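Local coordinates for Hsp70/Hsp90 co-chaperone CNS1 (Saccharomyces cerevisiae, PDB 6HFM), which acts as an Hsp90 and Hsp70 co-chaperone that stimulates the ATPase of SSA1, its C-terminal wheel domain being the part described here, at residues L47-D59 and L134-E148. Numbering follows the deposited sequence.
Sequences LIYPALIMYPTQD and LFDNALKIYIVPKVE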
loop_
_atom_site.group_PDB
_atom_site.type_symbol
_atom_site.label_atom_id
_atom_site.label_comp_id
_atom_site.label_asym_id
_atom_site.label_seq_id
_atom_site.Cartn_x
_atom_site.Cartn_y
_atom_site.Cartn_z
ATOM N N LEU A 47 -5.548 3.619 -13.361
ATOM C CA LEU A 47 -4.151 3.470 -12.969
ATOM C C LEU A 47 -3.986 2.164 -12.194
ATOM O O LEU A 47 -4.755 1.876 -11.276
ATOM C CB LEU A 47 -3.710 4.658 -12.118
ATOM C CG LEU A 47 -2.235 4.733 -11.716
ATOM C CD1 LEU A 47 -1.311 4.807 -12.922
ATOM C CD2 LEU A 47 -1.997 5.920 -10.793
ATOM N N ILE A 48 -2.979 1.382 -12.579
ATOM C CA ILE A 48 -2.727 0.057 -12.011
ATOM C C ILE A 48 -1.306 0.056 -11.440
ATOM O O ILE A 48 -0.355 0.373 -12.161
ATOM C CB ILE A 48 -2.863 -1.035 -13.089
ATOM C CG1 ILE A 48 -4.291 -1.059 -13.651
ATOM C CG2 ILE A 48 -2.529 -2.408 -12.522
ATOM C CD1 ILE A 48 -4.426 -1.768 -14.982
ATOM N N TYR A 49 -1.170 -0.304 -10.162
ATOM C CA TYR A 49 0.143 -0.368 -9.498
ATOM C C TYR A 49 0.281 -1.654 -8.680
ATOM O O TYR A 49 -0.725 -2.252 -8.300
ATOM C CB TYR A 49 0.420 0.865 -8.616
ATOM C CG TYR A 49 -0.784 1.642 -8.099
ATOM C CD1 TYR A 49 -1.757 1.030 -7.321
ATOM C CD2 TYR A 49 -0.920 3.016 -8.359
ATOM C CE1 TYR A 49 -2.853 1.739 -6.846
ATOM C CE2 TYR A 49 -2.006 3.733 -7.879
ATOM C CZ TYR A 49 -2.971 3.092 -7.124
ATOM O OH TYR A 49 -4.047 3.801 -6.638
ATOM N N PRO A 50 1.529 -2.079 -8.400
ATOM C CA PRO A 50 1.716 -3.228 -7.527
ATOM C C PRO A 50 1.421 -2.874 -6.070
ATOM O O PRO A 50 1.333 -1.693 -5.717
ATOM C CB PRO A 50 3.207 -3.576 -7.705
ATOM C CG PRO A 50 3.744 -2.635 -8.735
ATOM C CD PRO A 50 2.820 -1.464 -8.735
ATOM N N ALA A 51 1.290 -3.902 -5.236
ATOM C CA ALA A 51 1.101 -3.733 -3.795
ATOM C C ALA A 51 1.957 -4.693 -2.984
ATOM O O ALA A 51 2.023 -5.895 -3.285
ATOM C CB ALA A 51 -0.362 -3.915 -3.424
ATOM N N LEU A 52 2.618 -4.148 -1.960
ATOM C CA LEU A 52 3.242 -4.928 -0.901
ATOM C C LEU A 52 2.293 -4.921 0.290
ATOM O O LEU A 52 1.893 -3.852 0.760
ATOM C CB LEU A 52 4.589 -4.321 -0.502
ATOM C CG LEU A 52 5.704 -4.428 -1.538
ATOM C CD1 LEU A 52 6.892 -3.566 -1.138
ATOM C CD2 LEU A 52 6.149 -5.872 -1.719
ATOM N N ILE A 53 1.922 -6.111 0.769
ATOM C CA ILE A 53 1.005 -6.246 1.900
ATOM C C ILE A 53 1.797 -6.870 3.042
ATOM O O ILE A 53 2.165 -8.038 2.978
ATOM C CB ILE A 53 -0.250 -7.082 1.543
ATOM C CG1 ILE A 53 -0.976 -6.464 0.331
ATOM C CG2 ILE A 53 -1.207 -7.165 2.725
ATOM C CD1 ILE A 53 -0.676 -7.156 -0.975
ATOM N N MET A 54 2.065 -6.070 4.071
ATOM C CA MET A 54 2.912 -6.468 5.193
ATOM C C MET A 54 2.049 -6.986 6.340
ATOM O O MET A 54 1.022 -6.390 6.665
ATOM C CB MET A 54 3.735 -5.277 5.701
ATOM C CG MET A 54 4.424 -4.441 4.628
ATOM S SD MET A 54 5.481 -5.391 3.523
ATOM C CE MET A 54 6.732 -5.977 4.662
ATOM N N TYR A 55 2.480 -8.091 6.950
ATOM C CA TYR A 55 1.870 -8.622 8.172
ATOM C C TYR A 55 2.956 -8.608 9.251
ATOM O O TYR A 55 3.554 -9.648 9.546
ATOM C CB TYR A 55 1.337 -10.042 7.940
ATOM C CG TYR A 55 0.456 -10.195 6.721
ATOM C CD1 TYR A 55 -0.892 -9.828 6.754
ATOM C CD2 TYR A 55 0.964 -10.714 5.530
ATOM C CE1 TYR A 55 -1.705 -9.974 5.641
ATOM C CE2 TYR A 55 0.156 -10.866 4.415
ATOM C CZ TYR A 55 -1.175 -10.490 4.471
ATOM O OH TYR A 55 -1.978 -10.629 3.362
ATOM N N PRO A 56 3.233 -7.424 9.836
ATOM C CA PRO A 56 4.400 -7.293 10.728
ATOM C C PRO A 56 4.364 -8.174 11.983
ATOM O O PRO A 56 5.423 -8.636 12.428
ATOM C CB PRO A 56 4.414 -5.799 11.089
ATOM C CG PRO A 56 3.048 -5.293 10.763
ATOM C CD PRO A 56 2.558 -6.131 9.625
ATOM N N THR A 57 3.172 -8.432 12.527
ATOM C CA THR A 57 3.042 -9.293 13.717
ATOM C C THR A 57 3.213 -10.793 13.407
ATOM O O THR A 57 3.343 -11.597 14.336
ATOM C CB THR A 57 1.710 -9.061 14.478
ATOM O OG1 THR A 57 0.592 -9.485 13.683
ATOM C CG2 THR A 57 1.543 -7.591 14.858
ATOM N N GLN A 58 3.210 -11.164 12.122
ATOM C CA GLN A 58 3.443 -12.545 11.678
ATOM C C GLN A 58 4.775 -12.762 10.934
ATOM O O GLN A 58 5.058 -13.891 10.514
ATOM C CB GLN A 58 2.283 -12.991 10.782
ATOM C CG GLN A 58 0.958 -13.163 11.509
ATOM C CD GLN A 58 0.914 -14.416 12.369
ATOM O OE1 GLN A 58 1.384 -15.479 11.963
ATOM N NE2 GLN A 58 0.340 -14.298 13.562
ATOM N N ASP A 59 5.586 -11.709 10.784
ATOM C CA ASP A 59 6.828 -11.746 9.985
ATOM C C ASP A 59 6.599 -12.349 8.593
ATOM O O ASP A 59 7.260 -13.306 8.181
ATOM C CB ASP A 59 7.951 -12.489 10.733
ATOM C CG ASP A 59 9.337 -12.284 10.103
ATOM O OD1 ASP A 59 10.212 -13.084 10.359
ATOM O OD2 ASP A 59 9.514 -11.309 9.325
ATOM N N LEU A 134 2.727 6.568 -2.528
ATOM C CA LEU A 134 3.320 5.352 -3.063
ATOM C C LEU A 134 4.783 5.291 -2.615
ATOM O O LEU A 134 5.431 6.325 -2.398
ATOM C CB LEU A 134 3.249 5.323 -4.595
ATOM C CG LEU A 134 1.871 5.266 -5.260
ATOM C CD1 LEU A 134 2.035 5.311 -6.772
ATOM C CD2 LEU A 134 1.110 4.023 -4.841
ATOM N N PHE A 135 5.283 4.064 -2.467
ATOM C CA PHE A 135 6.690 3.805 -2.194
ATOM C C PHE A 135 7.238 3.003 -3.368
ATOM O O PHE A 135 6.752 1.909 -3.648
ATOM C CB PHE A 135 6.856 3.089 -0.846
ATOM C CG PHE A 135 6.638 3.998 0.334
ATOM C CD1 PHE A 135 7.706 4.663 0.926
ATOM C CD2 PHE A 135 5.358 4.242 0.815
ATOM C CE1 PHE A 135 7.503 5.533 1.990
ATOM C CE2 PHE A 135 5.150 5.113 1.872
ATOM C CZ PHE A 135 6.224 5.761 2.460
ATOM N N ASP A 136 8.208 3.579 -4.088
ATOM C CA ASP A 136 8.787 2.953 -5.283
ATOM C C ASP A 136 7.702 2.610 -6.318
ATOM O O ASP A 136 7.714 1.539 -6.925
ATOM C CB ASP A 136 9.602 1.720 -4.869
ATOM C CG ASP A 136 10.609 2.043 -3.787
ATOM O OD1 ASP A 136 11.536 2.836 -4.068
ATOM O OD2 ASP A 136 10.473 1.517 -2.658
ATOM N N ASN A 137 6.766 3.547 -6.493
ATOM C CA ASN A 137 5.639 3.418 -7.431
ATOM C C ASN A 137 4.762 2.192 -7.174
ATOM O O ASN A 137 4.210 1.600 -8.100
ATOM C CB ASN A 137 6.123 3.485 -8.900
ATOM C CG ASN A 137 6.259 4.911 -9.418
ATOM O OD1 ASN A 137 5.588 5.840 -8.953
ATOM N ND2 ASN A 137 7.122 5.081 -10.405
ATOM N N ALA A 138 4.615 1.844 -5.897
ATOM C CA ALA A 138 3.778 0.726 -5.466
ATOM C C ALA A 138 3.089 1.041 -4.142
ATOM O O ALA A 138 3.589 1.830 -3.329
ATOM C CB ALA A 138 4.608 -0.543 -5.339
ATOM N N LEU A 139 1.924 0.435 -3.926
ATOM C CA LEU A 139 1.253 0.511 -2.632
ATOM C C LEU A 139 2.068 -0.244 -1.588
ATOM O O LEU A 139 2.728 -1.233 -1.902
ATOM C CB LEU A 139 -0.153 -0.100 -2.700
ATOM C CG LEU A 139 -1.175 0.616 -3.575
ATOM C CD1 LEU A 139 -2.398 -0.268 -3.782
ATOM C CD2 LEU A 139 -1.546 1.967 -2.972
ATOM N N LYS A 140 2.033 0.252 -0.358
ATOM C CA LYS A 140 2.546 -0.473 0.804
ATOM C C LYS A 140 1.504 -0.339 1.913
ATOM O O LYS A 140 1.181 0.771 2.332
ATOM C CB LYS A 140 3.900 0.087 1.249
ATOM C CG LYS A 140 4.501 -0.603 2.471
ATOM C CD LYS A 140 5.974 -0.260 2.681
ATOM C CE LYS A 140 6.238 1.226 2.917
ATOM N NZ LYS A 140 5.617 1.832 4.134
ATOM N N ILE A 141 0.956 -1.470 2.349
ATOM C CA ILE A 141 -0.058 -1.489 3.412
ATOM C C ILE A 141 0.380 -2.464 4.501
ATOM O O ILE A 141 1.130 -3.415 4.235
ATOM C CB ILE A 141 -1.491 -1.806 2.878
ATOM C CG1 ILE A 141 -1.659 -3.266 2.456
ATOM C CG2 ILE A 141 -1.842 -0.878 1.721
ATOM C CD1 ILE A 141 -3.103 -3.664 2.219
ATOM N N TYR A 142 -0.086 -2.200 5.719
ATOM C CA TYR A 142 0.176 -3.045 6.879
ATOM C C TYR A 142 -1.154 -3.576 7.384
ATOM O O TYR A 142 -2.044 -2.799 7.724
ATOM C CB TYR A 142 0.887 -2.244 7.987
ATOM C CG TYR A 142 2.200 -1.627 7.541
ATOM C CD1 TYR A 142 3.405 -2.309 7.694
ATOM C CD2 TYR A 142 2.230 -0.372 6.925
ATOM C CE1 TYR A 142 4.611 -1.757 7.265
ATOM C CE2 TYR A 142 3.425 0.193 6.500
ATOM C CZ TYR A 142 4.611 -0.501 6.663
ATOM O OH TYR A 142 5.787 0.067 6.227
ATOM N N ILE A 143 -1.292 -4.902 7.430
ATOM C CA ILE A 143 -2.503 -5.541 7.945
ATOM C C ILE A 143 -2.188 -6.062 9.345
ATOM O O ILE A 143 -1.310 -6.912 9.517
ATOM C CB ILE A 143 -3.012 -6.638 6.979
ATOM C CG1 ILE A 143 -3.542 -5.969 5.702
ATOM C CG2 ILE A 143 -4.103 -7.481 7.634
ATOM C CD1 ILE A 143 -4.030 -6.912 4.618
ATOM N N VAL A 144 -2.879 -5.509 10.344
ATOM C CA VAL A 144 -2.618 -5.813 11.762
ATOM C C VAL A 144 -3.943 -6.037 12.495
ATOM O O VAL A 144 -4.834 -5.205 12.411
ATOM C CB VAL A 144 -1.852 -4.655 12.451
ATOM C CG1 VAL A 144 -1.523 -5.000 13.902
ATOM C CG2 VAL A 144 -0.564 -4.344 11.695
ATOM N N PRO A 145 -4.075 -7.149 13.242
ATOM C CA PRO A 145 -5.313 -7.315 14.012
ATOM C C PRO A 145 -5.623 -6.117 14.908
ATOM O O PRO A 145 -4.706 -5.553 15.510
ATOM C CB PRO A 145 -5.025 -8.552 14.864
ATOM C CG PRO A 145 -4.048 -9.332 14.058
ATOM C CD PRO A 145 -3.181 -8.311 13.381
ATOM N N LYS A 146 -6.895 -5.728 14.976
ATOM C CA LYS A 146 -7.334 -4.627 15.838
ATOM C C LYS A 146 -6.800 -4.774 17.269
ATOM O O LYS A 146 -6.332 -3.804 17.865
ATOM C CB LYS A 146 -8.870 -4.542 15.845
ATOM C CG LYS A 146 -9.451 -3.397 16.667
ATOM C CD LYS A 146 -10.973 -3.382 16.599
ATOM C CE LYS A 146 -11.585 -2.736 17.835
ATOM N NZ LYS A 146 -13.057 -2.951 17.897
ATOM N N VAL A 147 -6.841 -5.994 17.797
ATOM C CA VAL A 147 -6.410 -6.261 19.178
ATOM C C VAL A 147 -4.889 -6.147 19.411
ATOM O O VAL A 147 -4.459 -6.034 20.556
ATOM C CB VAL A 147 -6.943 -7.621 19.711
ATOM C CG1 VAL A 147 -8.471 -7.640 19.676
ATOM C CG2 VAL A 147 -6.355 -8.814 18.962
ATOM N N GLU A 148 -4.087 -6.195 18.343
ATOM C CA GLU A 148 -2.635 -5.970 18.422
ATOM C C GLU A 148 -2.189 -4.590 17.909
ATOM O O GLU A 148 -0.998 -4.274 17.972
ATOM C CB GLU A 148 -1.891 -7.046 17.621
ATOM C CG GLU A 148 -2.185 -8.471 18.059
ATOM C CD GLU A 148 -1.268 -9.483 17.396
ATOM O OE1 GLU A 148 -0.048 -9.452 17.663
ATOM O OE2 GLU A 148 -1.768 -10.316 16.614
HETATM O O HOH W 1 0.507 -8.200 11.270
HETATM O O HOH W 2 -0.325 -11.712 14.970
#
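The Tyr49 ring carries Leu134 CD2 over one face, 4.2 Å above its plane and toward the rim, while Leu139 CD1 approaches Tyr49 CE1 obliquely at 3.7 Å. Two more tyrosines lie on opposite faces of the strand pair: Tyr142 lies alongside Met54, its CD1 3.6 Å from Met54 CB, and the Tyr55 ring runs beside Ile143. Lys140, bent at chi3 (61°) and chi4, curls its NZ round to donate a hydrogen bond to Tyr142 OH, and NZ also forms a salt bridge with Glu106. On the face of Ala51 and Leu139, Ile53 and Ile143 point the same way and press tightly, CG2 of the former 3.4 Å from CD1 of the latter. Five N-H...O bonds zip 47-55 to 139-145 in parallel; Leu52 N meets Leu139 O almost straight (177°), though from above the carbonyl plane. Past the strands, one water joins Thr57 N to Ile143 O, and another donates to Glu148 OE2 at 2.6 Å while accepting from Thr57 OG1 and Gln58 NE2. In the mixed sheet of the Cns1/TTC4 wheel domain, 47-55 also pairs antiparallel with 60-68, and 139-145 with 101-106. Helices 73-82 and 121-126 pack on the Ile53/Ile141 face; Trp152 and Trp156 meet Tyr142 on the other.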